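Local atomic coordinates of nucleocapsid (Crimean-congo hemorrhagic fever virus, PDB entry 4AKL), a protein that binds single- and double-stranded RNA, probably helps to package the viral genome, and probably cuts double-stranded DNA without sequence specificity. Residues Ala57-Ile62 with Thr439-Gln444; Ala66-Thr71 with Lys336-Thr341; Glu435-Gly440 with Asp447-Glu452. All coordinates share one frame; numbering follows the deposited sequence.

In the fold
From the N terminus the chain first reaches helix 56-71, which serves two contacts: Ala57-Ile62 opens contact 1 and Ala66-Thr71 opens contact 2. Contact 2 closes first, when the loop between helices 324-336 and 341-350 returns to the helix. Contact 1 encloses the whole of contact 2 along the chain and closes at Thr439-Gln444, where helix 425-440 ends. Contact 3 begins on the same helix end, sharing Thr439 and Gly440 with contact 1, and closes a few residues later at the start of helix 450-460. Ala66 also packs against Ile436, joining contacts 2 and 3. Together they tie an N-terminal helix of this mostly helical protein to its C-terminal third.

Contact 1 of 3, residues Ala57-Ile62 with Thr439-Gln444; sequences AQKDSI and TGFNIQ
Lys59, on helix 56-71, and Gly440, the last residue of helix 425-440, bring the two backbones closest, with their CA atoms 6.3 Å apart. Phe441 is the first residue to leave helical geometry, and from there the chain runs on as a loop. The side chain of Lys59 leaves its helix toward this turn. CG lies anti to the carbonyl carbon (chi1 -69°) and the rest of the chain is extended, which carries the ammonium group across to the end of the neighbouring helix. NZ gives a hydrogen bond of 2.9 Å to Gly440 O, arriving tilted 34° from the carbonyl plane, while CD runs close beside the same oxygen. Because Gly440 has no side chain, only its backbone faces the lysine stem. The ring of Phe441 lies at the base of that stem: its CZ meets Lys59 CB at 3.5 Å and Asp60 OD1 also at 3.5 Å, with both partners oblique to the ring. The Asp60 carboxylate is nearly parallel to the ring plane, 11° off, although the two side chains cross at about a right angle. Met50 of helix 45-52 also touches Lys59. This is interhelical packing at a helix C terminus: a lysine from the flank of one helix meets the terminal carbonyl of another, where its positive charge probably suits the helix dipole.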
ATOM      1  N   ALA A  57      14.822  25.744   5.489  1.00 53.82           N
ATOM      2  CA  ALA A  57      15.900  24.804   5.153  1.00 52.55           C
ATOM      3  C   ALA A  57      16.548  24.182   6.426  1.00 52.08           C
ATOM      4  O   ALA A  57      16.756  22.969   6.503  1.00 50.97           O
ATOM      5  CB  ALA A  57      16.925  25.482   4.296  1.00 53.26           C
ATOM      6  N   GLN A  58      16.848  25.017   7.408  1.00 52.89           N
ATOM      7  CA  GLN A  58      17.348  24.546   8.700  1.00 52.96           C
ATOM      8  C   GLN A  58      16.369  23.455   9.293  1.00 51.19           C
ATOM      9  O   GLN A  58      16.796  22.394   9.765  1.00 50.26           O
ATOM     10  CB  GLN A  58      17.511  25.726   9.644  1.00 55.15           C
ATOM     11  CG  GLN A  58      18.567  25.557  10.732  1.00 56.92           C
ATOM     12  CD  GLN A  58      18.574  26.709  11.742  1.00 60.19           C
ATOM     13  OE1 GLN A  58      17.867  27.735  11.572  1.00 62.13           O
ATOM     14  NE2 GLN A  58      19.369  26.548  12.805  1.00 61.20           N
ATOM     15  N   LYS A  59      15.072  23.751   9.225  1.00 50.15           N
ATOM     16  CA  LYS A  59      14.015  22.899   9.725  1.00 48.98           C
ATOM     17  C   LYS A  59      13.910  21.575   8.959  1.00 46.78           C
ATOM     18  O   LYS A  59      13.751  20.537   9.584  1.00 45.61           O
ATOM     19  CB  LYS A  59      12.656  23.637   9.688  1.00 49.42           C
ATOM     20  CG  LYS A  59      12.498  24.820  10.705  1.00 51.98           C
ATOM     21  CD  LYS A  59      11.042  25.355  10.670  1.00 53.28           C
ATOM     22  CE  LYS A  59      10.753  26.462  11.736  1.00 56.35           C
ATOM     23  NZ  LYS A  59       9.255  26.797  11.918  1.00 57.00           N
ATOM     24  N   ASP A  60      13.990  21.616   7.630  1.00 45.73           N
ATOM     25  CA  ASP A  60      13.948  20.363   6.834  1.00 44.52           C
ATOM     26  C   ASP A  60      15.148  19.500   7.207  1.00 43.91           C
ATOM     27  O   ASP A  60      15.032  18.320   7.360  1.00 42.97           O
ATOM     28  CB  ASP A  60      14.036  20.615   5.328  1.00 44.50           C
ATOM     29  CG  ASP A  60      12.855  21.389   4.776  1.00 46.07           C
ATOM     30  OD1 ASP A  60      11.714  21.073   5.119  1.00 46.68           O
ATOM     31  OD2 ASP A  60      13.096  22.326   3.974  1.00 50.34           O
ATOM     32  N   SER A  61      16.297  20.137   7.342  1.00 43.97           N
ATOM     33  CA  SER A  61      17.520  19.481   7.730  1.00 44.08           C
ATOM     34  C   SER A  61      17.418  18.810   9.129  1.00 43.35           C
ATOM     35  O   SER A  61      17.865  17.659   9.313  1.00 42.14           O
ATOM     36  CB  SER A  61      18.654  20.514   7.690  1.00 45.76           C
ATOM     37  OG  SER A  61      19.863  19.985   8.208  1.00 47.60           O
ATOM     38  N   ILE A  62      16.828  19.530  10.095  1.00 43.08           N
ATOM     39  CA  ILE A  62      16.624  18.987  11.450  1.00 42.82           C
ATOM     40  C   ILE A  62      15.720  17.744  11.378  1.00 41.28           C
ATOM     41  O   ILE A  62      16.036  16.667  11.936  1.00 40.47           O
ATOM     42  CB  ILE A  62      16.029  20.028  12.416  1.00 43.83           C
ATOM     43  CG1 ILE A  62      17.033  21.175  12.651  1.00 45.51           C
ATOM     44  CG2 ILE A  62      15.655  19.368  13.743  1.00 42.76           C
ATOM     45  CD1 ILE A  62      16.385  22.570  13.058  1.00 46.08           C
ATOM     46  N   THR A 439       6.463  20.757  15.611  1.00 45.81           N
ATOM     47  CA  THR A 439       7.201  21.902  16.143  1.00 47.78           C
ATOM     48  C   THR A 439       7.595  22.865  15.024  1.00 48.86           C
ATOM     49  O   THR A 439       7.478  24.085  15.168  1.00 51.04           O
ATOM     50  CB  THR A 439       8.484  21.438  16.870  1.00 47.84           C
ATOM     51  OG1 THR A 439       8.140  20.593  17.952  1.00 46.90           O
ATOM     52  CG2 THR A 439       9.256  22.584  17.397  1.00 48.07           C
ATOM     53  N   GLY A 440       8.040  22.310  13.919  1.00 48.35           N
ATOM     54  CA  GLY A 440       8.574  23.082  12.825  1.00 49.34           C
ATOM     55  C   GLY A 440       7.651  23.475  11.687  1.00 49.93           C
ATOM     56  O   GLY A 440       7.991  24.394  10.932  1.00 50.51           O
ATOM     57  N   PHE A 441       6.511  22.804  11.542  1.00 50.20           N
ATOM     58  CA  PHE A 441       5.620  23.028  10.408  1.00 51.05           C
ATOM     59  C   PHE A 441       4.177  22.816  10.774  1.00 52.25           C
ATOM     60  O   PHE A 441       3.880  22.160  11.767  1.00 52.35           O
ATOM     61  CB  PHE A 441       5.913  22.044   9.269  1.00 49.75           C
ATOM     62  CG  PHE A 441       7.362  21.946   8.879  1.00 51.03           C
ATOM     63  CD1 PHE A 441       7.921  22.847   7.976  1.00 52.98           C
ATOM     64  CD2 PHE A 441       8.175  20.936   9.421  1.00 51.45           C
ATOM     65  CE1 PHE A 441       9.295  22.736   7.611  1.00 53.80           C
ATOM     66  CE2 PHE A 441       9.535  20.810   9.074  1.00 51.79           C
ATOM     67  CZ  PHE A 441      10.100  21.696   8.174  1.00 52.82           C
ATOM     68  N   ASN A 442       3.278  23.357   9.935  1.00 53.74           N
ATOM     69  CA  ASN A 442       1.833  23.151  10.075  1.00 55.05           C
ATOM     70  C   ASN A 442       1.431  21.750   9.586  1.00 53.86           C
ATOM     71  O   ASN A 442       1.527  21.473   8.426  1.00 53.63           O
ATOM     72  CB  ASN A 442       1.059  24.209   9.274  1.00 56.31           C
ATOM     73  CG  ASN A 442      -0.423  24.300   9.680  1.00 59.03           C
ATOM     74  OD1 ASN A 442      -0.969  23.431  10.422  1.00 60.31           O
ATOM     75  ND2 ASN A 442      -1.093  25.376   9.200  1.00 62.19           N
ATOM     76  N   ILE A 443       0.986  20.894  10.498  1.00 54.39           N
ATOM     77  CA  ILE A 443       0.540  19.515  10.204  1.00 53.37           C
ATOM     78  C   ILE A 443      -0.603  19.514   9.212  1.00 53.61           C
ATOM     79  O   ILE A 443      -0.518  18.891   8.134  1.00 52.51           O
ATOM     80  CB  ILE A 443       0.093  18.776  11.548  1.00 53.98           C
ATOM     81  CG1 ILE A 443       1.302  18.372  12.358  1.00 53.69           C
ATOM     82  CG2 ILE A 443      -0.780  17.504  11.319  1.00 53.72           C
ATOM     83  CD1 ILE A 443       2.364  17.590  11.540  1.00 52.99           C
ATOM     84  N   GLN A 444      -1.649  20.249   9.584  1.00 55.20           N
ATOM     85  CA  GLN A 444      -2.894  20.319   8.804  0.50 55.71           C
ATOM     86  C   GLN A 444      -2.712  20.796   7.351  1.00 55.44           C
ATOM     87  O   GLN A 444      -3.542  20.481   6.515  1.00 55.89           O
ATOM     88  CB  GLN A 444      -3.957  21.175   9.539  0.50 57.62           C
ATOM     89  CG  GLN A 444      -4.646  20.482  10.742  0.50 57.58           C
ATOM     90  CD  GLN A 444      -3.862  20.516  12.047  0.50 57.23           C
ATOM     91  OE1 GLN A 444      -2.957  21.334  12.234  0.50 56.22           O
ATOM     92  NE2 GLN A 444      -4.219  19.609  12.969  0.50 57.14           N
TER

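Contact 2 of 3, residues Ala66-Thr71 with Lys336-Thr341; sequences ALVEAT and KHPRGT
Val68 on helix 56-71 faces Pro338 in the loop 337-340, their CA atoms 6.7 Å apart. The CB of Val68 points to the loop and branches there. CG2, set anti to the carbonyl carbon, does the touching: it lies 3.6 Å from Pro338 CB and 4.0 Å from Pro338 CG, so one methyl rests on one side of the pyrrolidine ring and the two side chains meet at a slant. CG1, anti to the backbone N (chi1 166°), turns to the start of the loop and approaches Lys336 O more distantly, at 4.5 Å. This is a helix-to-loop contact near the protein surface, in which the last turns of helix 56-71 abut the connection between helices 324-336 and 341-350, with Gly340 at the N-cap position of the latter. The other sides of helix 56-71 pack on helices 45-52 and 425-440. Just beyond the proline, Arg339 folds back over the loop: NE donates to His337 O at 2.9 Å, almost straight (168°) and in the guanidinium plane, a bond that spans Pro338. At the loop's start, the Lys336 ammonium turns to Glu333 in a salt bridge.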
ATOM      1  N   ALA A  66      16.643  13.792  12.167  1.00 38.10           N
ATOM      2  CA  ALA A  66      15.869  13.002  13.127  1.00 37.65           C
ATOM      3  C   ALA A  66      15.422  11.666  12.512  1.00 36.43           C
ATOM      4  O   ALA A  66      15.513  10.653  13.125  1.00 35.75           O
ATOM      5  CB  ALA A  66      14.637  13.770  13.618  1.00 36.89           C
ATOM      6  N   LEU A  67      14.950  11.740  11.281  1.00 35.61           N
ATOM      7  CA  LEU A  67      14.408  10.582  10.579  1.00 35.38           C
ATOM      8  C   LEU A  67      15.505   9.535  10.280  1.00 35.56           C
ATOM      9  O   LEU A  67      15.314   8.294  10.454  1.00 34.89           O
ATOM     10  CB  LEU A  67      13.738  11.096   9.323  1.00 34.60           C
ATOM     11  CG  LEU A  67      12.988  10.137   8.415  1.00 35.83           C
ATOM     12  CD1 LEU A  67      11.920   9.343   9.208  1.00 36.79           C
ATOM     13  CD2 LEU A  67      12.384  10.949   7.273  1.00 36.57           C
ATOM     14  N   VAL A  68      16.666  10.027   9.839  1.00 36.22           N
ATOM     15  CA  VAL A  68      17.808   9.127   9.661  1.00 37.04           C
ATOM     16  C   VAL A  68      18.254   8.502  10.993  1.00 38.17           C
ATOM     17  O   VAL A  68      18.560   7.299  11.050  1.00 38.29           O
ATOM     18  CB  VAL A  68      18.940   9.801   9.006  1.00 37.39           C
ATOM     19  CG1 VAL A  68      20.203   8.945   9.155  1.00 37.95           C
ATOM     20  CG2 VAL A  68      18.535  10.045   7.573  1.00 36.88           C
ATOM     21  N   GLU A  69      18.274   9.315  12.034  1.00 39.30           N
ATOM     22  CA  GLU A  69      18.654   8.837  13.355  1.00 40.80           C
ATOM     23  C   GLU A  69      17.661   7.791  13.859  1.00 40.34           C
ATOM     24  O   GLU A  69      18.053   6.758  14.373  1.00 40.91           O
ATOM     25  CB  GLU A  69      18.743   9.994  14.326  1.00 42.35           C
ATOM     26  CG  GLU A  69      19.064   9.514  15.752  1.00 45.32           C
ATOM     27  CD  GLU A  69      20.148  10.266  16.402  1.00 49.14           C
ATOM     28  OE1 GLU A  69      20.799  11.100  15.702  1.00 52.97           O
ATOM     29  OE2 GLU A  69      20.370  10.040  17.627  1.00 52.07           O
ATOM     30  N   ALA A  70      16.374   8.075  13.672  1.00 38.71           N
ATOM     31  CA  ALA A  70      15.348   7.126  13.955  1.00 38.04           C
ATOM     32  C   ALA A  70      15.530   5.758  13.243  1.00 37.64           C
ATOM     33  O   ALA A  70      15.123   4.736  13.780  1.00 38.47           O
ATOM     34  CB  ALA A  70      14.007   7.718  13.571  1.00 36.92           C
ATOM     35  N   THR A  71      16.127   5.742  12.054  1.00 36.31           N
ATOM     36  CA  THR A  71      16.103   4.579  11.227  1.00 35.79           C
ATOM     37  C   THR A  71      17.451   3.954  10.870  1.00 36.31           C
ATOM     38  O   THR A  71      17.483   2.870  10.319  1.00 36.32           O
ATOM     39  CB  THR A  71      15.409   4.921   9.887  1.00 34.32           C
ATOM     40  OG1 THR A  71      16.086   5.986   9.290  1.00 35.06           O
ATOM     41  CG2 THR A  71      14.034   5.381  10.096  1.00 33.83           C
ATOM     42  N   LYS A 336      22.586   7.107   4.528  1.00 41.76           N
ATOM     43  CA  LYS A 336      23.779   7.122   5.382  1.00 44.67           C
ATOM     44  C   LYS A 336      23.991   8.554   5.822  1.00 46.25           C
ATOM     45  O   LYS A 336      24.130   8.806   7.038  1.00 47.51           O
ATOM     46  CB  LYS A 336      24.994   6.568   4.597  1.00 45.82           C
ATOM     47  CG  LYS A 336      26.276   6.453   5.340  1.00 49.09           C
ATOM     48  CD  LYS A 336      27.425   5.745   4.493  1.00 51.68           C
ATOM     49  CE  LYS A 336      27.814   6.569   3.229  1.00 52.87           C
ATOM     50  NZ  LYS A 336      29.024   6.056   2.539  1.00 54.66           N
ATOM     51  N   HIS A 337      23.993   9.472   4.828  1.00 46.58           N
ATOM     52  CA  HIS A 337      24.159  10.928   5.022  0.70 47.57           C
ATOM     53  C   HIS A 337      22.930  11.636   4.459  1.00 46.47           C
ATOM     54  O   HIS A 337      22.878  11.873   3.226  1.00 46.45           O
ATOM     55  CB  HIS A 337      25.383  11.535   4.258  0.70 48.62           C
ATOM     56  CG  HIS A 337      26.717  10.978   4.646  0.70 50.56           C
ATOM     57  ND1 HIS A 337      27.633  10.544   3.708  0.70 50.89           N
ATOM     58  CD2 HIS A 337      27.294  10.787   5.859  0.70 52.30           C
ATOM     59  CE1 HIS A 337      28.715  10.103   4.327  0.70 53.35           C
ATOM     60  NE2 HIS A 337      28.534  10.235   5.635  0.70 53.81           N
ATOM     61  N   PRO A 338      21.961  12.019   5.313  1.00 46.08           N
ATOM     62  CA  PRO A 338      20.807  12.641   4.763  1.00 45.61           C
ATOM     63  C   PRO A 338      21.153  13.964   4.115  1.00 46.36           C
ATOM     64  O   PRO A 338      21.986  14.696   4.627  1.00 46.92           O
ATOM     65  CB  PRO A 338      19.962  12.927   5.986  1.00 46.10           C
ATOM     66  CG  PRO A 338      20.913  13.170   7.029  1.00 47.17           C
ATOM     67  CD  PRO A 338      22.042  12.253   6.757  1.00 47.21           C
ATOM     68  N   ARG A 339      20.543  14.228   2.984  1.00 45.86           N
ATOM     69  CA  ARG A 339      20.704  15.507   2.325  1.00 46.89           C
ATOM     70  C   ARG A 339      19.373  15.899   1.797  1.00 45.75           C
ATOM     71  O   ARG A 339      18.420  15.122   1.882  1.00 44.08           O
ATOM     72  CB  ARG A 339      21.767  15.464   1.211  1.00 47.93           C
ATOM     73  CG  ARG A 339      21.385  14.812  -0.122  1.00 47.76           C
ATOM     74  CD  ARG A 339      21.220  13.316  -0.055  1.00 48.89           C
ATOM     75  NE  ARG A 339      22.404  12.578   0.431  1.00 50.54           N
ATOM     76  CZ  ARG A 339      23.447  12.170  -0.314  1.00 51.55           C
ATOM     77  NH1 ARG A 339      23.520  12.418  -1.628  1.00 51.37           N
ATOM     78  NH2 ARG A 339      24.445  11.506   0.279  1.00 53.11           N
ATOM     79  N   GLY A 340      19.322  17.125   1.278  1.00 46.05           N
ATOM     80  CA  GLY A 340      18.113  17.668   0.717  1.00 45.65           C
ATOM     81  C   GLY A 340      17.561  16.911  -0.488  1.00 44.73           C
ATOM     82  O   GLY A 340      18.313  16.243  -1.230  1.00 44.59           O
ATOM     83  N   THR A 341      16.234  17.029  -0.642  1.00 43.45           N
ATOM     84  CA  THR A 341      15.505  16.510  -1.740  1.00 42.16           C
ATOM     85  C   THR A 341      16.008  17.091  -3.025  1.00 41.69           C
ATOM     86  O   THR A 341      16.085  16.394  -4.037  1.00 41.30           O
ATOM     87  CB  THR A 341      14.053  16.897  -1.622  1.00 42.23           C
ATOM     88  OG1 THR A 341      13.508  16.249  -0.474  1.00 43.35           O
ATOM     89  CG2 THR A 341      13.244  16.498  -2.875  1.00 41.85           C
TER

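Contact 3 of 3, residues Glu435-Gly440 with Asp447-Glu452; sequences EIQKTG and DIVASE
Gln437 and Val449 mark the closest approach of the backbones, CA to CA 8.6 Å, where the last turns of helix 425-440 face the start of helix 450-460 across a short connection. A single long side chain covers that distance. Gln437 points to the other helix, with CG anti to the carbonyl carbon (chi1 -52°) and the chain extended beyond it, so that its amide arrives at the first helical turn. There OE1 accepts a hydrogen bond from Ser451 OG at 2.9 Å. The hydroxyl does not come along a lone pair: it sits above the plane of the amide carbonyl, 61° out of it. Ser451 N adds a second, weak bond to the same oxygen at 3.4 Å, so backbone and side chain of one serine both turn to OE1. On the nitrogen side of the amide the neighbour is apolar: CG1 of Val449 packs against Gln437 NE2 at 3.5 Å. A second conformer of Gln437 is also present, so this grip may not hold all the time. Tyr63 and Met446 also touch Gln437. Further along helix 425-440, Thr439 OG1 and Thr439 N reach Glu435 O from opposite faces of its plane, the hydroxyl at 2.9 Å. Helix 163-181 lies alongside both segments, with Lys438 paired to Glu168 and Met169 touching Ser451. Val449, at the N-cap position, has no side-chain acceptor for the N-H groups that follow; a glutamine oxygen from the preceding helix offers one, weakly, to the N-H of Ser451. In this conformer the buried glutamine's oxygen thus has one hydroxyl partner and one weak N-H partner, and the positive end of the helix dipole would probably polarise the amide in the same sense.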
ATOM      1  N   GLU A 435       5.941  14.862  16.727  1.00 38.28           N
ATOM      2  CA  GLU A 435       6.125  16.026  17.569  1.00 40.09           C
ATOM      3  C   GLU A 435       7.156  16.929  16.929  1.00 39.96           C
ATOM      4  O   GLU A 435       6.978  18.142  16.852  1.00 39.83           O
ATOM      5  CB  GLU A 435       6.476  15.624  19.007  1.00 41.48           C
ATOM      6  CG  GLU A 435       5.257  14.924  19.738  1.00 44.50           C
ATOM      7  CD  GLU A 435       5.616  14.224  21.062  1.00 48.76           C
ATOM      8  OE1 GLU A 435       6.774  13.750  21.235  1.00 49.83           O
ATOM      9  OE2 GLU A 435       4.731  14.147  21.946  1.00 51.44           O
ATOM     10  N   ILE A 436       8.221  16.327  16.418  1.00 39.59           N
ATOM     11  CA  ILE A 436       9.250  17.083  15.710  1.00 39.72           C
ATOM     12  C   ILE A 436       8.676  17.785  14.456  1.00 39.76           C
ATOM     13  O   ILE A 436       8.932  19.008  14.260  1.00 40.15           O
ATOM     14  CB  ILE A 436      10.449  16.206  15.362  1.00 38.98           C
ATOM     15  CG1 ILE A 436      11.176  15.770  16.622  1.00 39.95           C
ATOM     16  CG2 ILE A 436      11.440  16.935  14.457  1.00 39.31           C
ATOM     17  CD1 ILE A 436      12.125  14.644  16.371  1.00 39.01           C
ATOM     18  N   GLN A 437       7.919  17.064  13.618  1.00 39.25           N
ATOM     19  CA  GLN A 437       7.269  17.689  12.430  0.70 39.23           C
ATOM     20  C   GLN A 437       6.381  18.842  12.877  1.00 40.73           C
ATOM     21  O   GLN A 437       6.352  19.923  12.217  1.00 40.58           O
ATOM     22  CB  GLN A 437       6.363  16.754  11.578  0.70 38.67           C
ATOM     23  CG  GLN A 437       6.940  15.415  11.096  0.70 38.03           C
ATOM     24  CD  GLN A 437       5.974  14.555  10.196  0.70 38.89           C
ATOM     25  OE1 GLN A 437       6.011  13.255  10.175  0.70 32.62           O
ATOM     26  NE2 GLN A 437       5.143  15.274   9.421  0.70 38.90           N
ATOM     27  N   LYS A 438       5.653  18.627  13.962  1.00 41.69           N
ATOM     28  CA  LYS A 438       4.682  19.588  14.430  1.00 43.72           C
ATOM     29  C   LYS A 438       5.311  20.877  14.952  1.00 45.12           C
ATOM     30  O   LYS A 438       4.739  21.954  14.772  1.00 46.33           O
ATOM     31  CB  LYS A 438       3.831  18.949  15.535  1.00 44.45           C
ATOM     32  CG  LYS A 438       2.635  19.743  15.923  1.00 46.51           C
ATOM     33  CD  LYS A 438       1.563  18.875  16.690  1.00 47.61           C
ATOM     34  CE  LYS A 438       1.603  18.955  18.203  1.00 49.13           C
ATOM     35  NZ  LYS A 438       0.325  19.545  18.784  1.00 50.61           N
ATOM     36  N   THR A 439       6.463  20.757  15.611  1.00 45.81           N
ATOM     37  CA  THR A 439       7.201  21.902  16.143  1.00 47.78           C
ATOM     38  C   THR A 439       7.595  22.865  15.024  1.00 48.86           C
ATOM     39  O   THR A 439       7.478  24.085  15.168  1.00 51.04           O
ATOM     40  CB  THR A 439       8.484  21.438  16.870  1.00 47.84           C
ATOM     41  OG1 THR A 439       8.140  20.593  17.952  1.00 46.90           O
ATOM     42  CG2 THR A 439       9.256  22.584  17.397  1.00 48.07           C
ATOM     43  N   GLY A 440       8.040  22.310  13.919  1.00 48.35           N
ATOM     44  CA  GLY A 440       8.574  23.082  12.825  1.00 49.34           C
ATOM     45  C   GLY A 440       7.651  23.475  11.687  1.00 49.93           C
ATOM     46  O   GLY A 440       7.991  24.394  10.932  1.00 50.51           O
ATOM     47  N   ASP A 447      -0.558  17.519   2.718  1.00 46.29           N
ATOM     48  CA  ASP A 447      -1.411  16.446   2.203  1.00 45.34           C
ATOM     49  C   ASP A 447      -1.052  15.137   2.935  1.00 43.71           C
ATOM     50  O   ASP A 447      -1.897  14.364   3.276  1.00 43.54           O
ATOM     51  CB  ASP A 447      -1.211  16.246   0.684  1.00 44.44           C
ATOM     52  CG  ASP A 447      -1.653  17.457  -0.152  1.00 45.78           C
ATOM     53  OD1 ASP A 447      -2.160  18.435   0.446  1.00 44.02           O
ATOM     54  OD2 ASP A 447      -1.479  17.430  -1.415  1.00 44.32           O
ATOM     55  N   ILE A 448       0.230  14.933   3.164  1.00 42.69           N
ATOM     56  CA  ILE A 448       0.761  13.662   3.657  1.00 41.57           C
ATOM     57  C   ILE A 448       1.655  13.841   4.851  1.00 40.25           C
ATOM     58  O   ILE A 448       2.684  14.530   4.734  1.00 40.15           O
ATOM     59  CB  ILE A 448       1.612  12.980   2.536  1.00 41.30           C
ATOM     60  CG1 ILE A 448       0.718  12.508   1.377  1.00 41.94           C
ATOM     61  CG2 ILE A 448       2.476  11.763   3.086  1.00 40.24           C
ATOM     62  CD1 ILE A 448      -0.415  11.695   1.828  1.00 43.90           C
ATOM     63  N   VAL A 449       1.288  13.224   5.981  1.00 39.19           N
ATOM     64  CA  VAL A 449       2.119  13.239   7.203  1.00 38.04           C
ATOM     65  C   VAL A 449       2.707  11.823   7.349  1.00 37.07           C
ATOM     66  O   VAL A 449       1.986  10.897   7.757  1.00 35.91           O
ATOM     67  CB  VAL A 449       1.308  13.653   8.398  1.00 39.38           C
ATOM     68  CG1 VAL A 449       2.123  13.564   9.721  1.00 38.51           C
ATOM     69  CG2 VAL A 449       0.812  15.069   8.202  1.00 39.11           C
ATOM     70  N   ALA A 450       4.000  11.672   6.988  1.00 34.75           N
ATOM     71  CA  ALA A 450       4.690  10.364   7.043  1.00 34.48           C
ATOM     72  C   ALA A 450       4.499   9.593   8.372  1.00 34.39           C
ATOM     73  O   ALA A 450       4.246   8.419   8.365  1.00 34.45           O
ATOM     74  CB  ALA A 450       6.203  10.510   6.796  1.00 33.57           C
ATOM     75  N   SER A 451       4.626  10.279   9.487  1.00 34.10           N
ATOM     76  CA  SER A 451       4.485   9.643  10.812  1.00 34.47           C
ATOM     77  C   SER A 451       3.083   9.119  11.045  1.00 35.02           C
ATOM     78  O   SER A 451       2.922   8.102  11.703  1.00 35.32           O
ATOM     79  CB  SER A 451       4.880  10.627  11.919  1.00 34.93           C
ATOM     80  OG  SER A 451       4.082  11.797  11.817  1.00 34.88           O
ATOM     81  N   GLU A 452       2.069   9.807  10.513  1.00 35.00           N
ATOM     82  CA  GLU A 452       0.677   9.300  10.562  1.00 36.16           C
ATOM     83  C   GLU A 452       0.471   8.032   9.710  1.00 36.55           C
ATOM     84  O   GLU A 452      -0.206   7.093  10.166  1.00 37.12           O
ATOM     85  CB  GLU A 452      -0.333  10.376  10.163  1.00 36.10           C
ATOM     86  CG  GLU A 452      -0.416  11.440  11.201  1.00 37.06           C
ATOM     87  CD  GLU A 452      -1.384  12.523  10.892  1.00 37.03           C
ATOM     88  OE1 GLU A 452      -2.064  12.427   9.879  1.00 35.48           O
ATOM     89  OE2 GLU A 452      -1.465  13.486  11.682  1.00 37.94           O
TER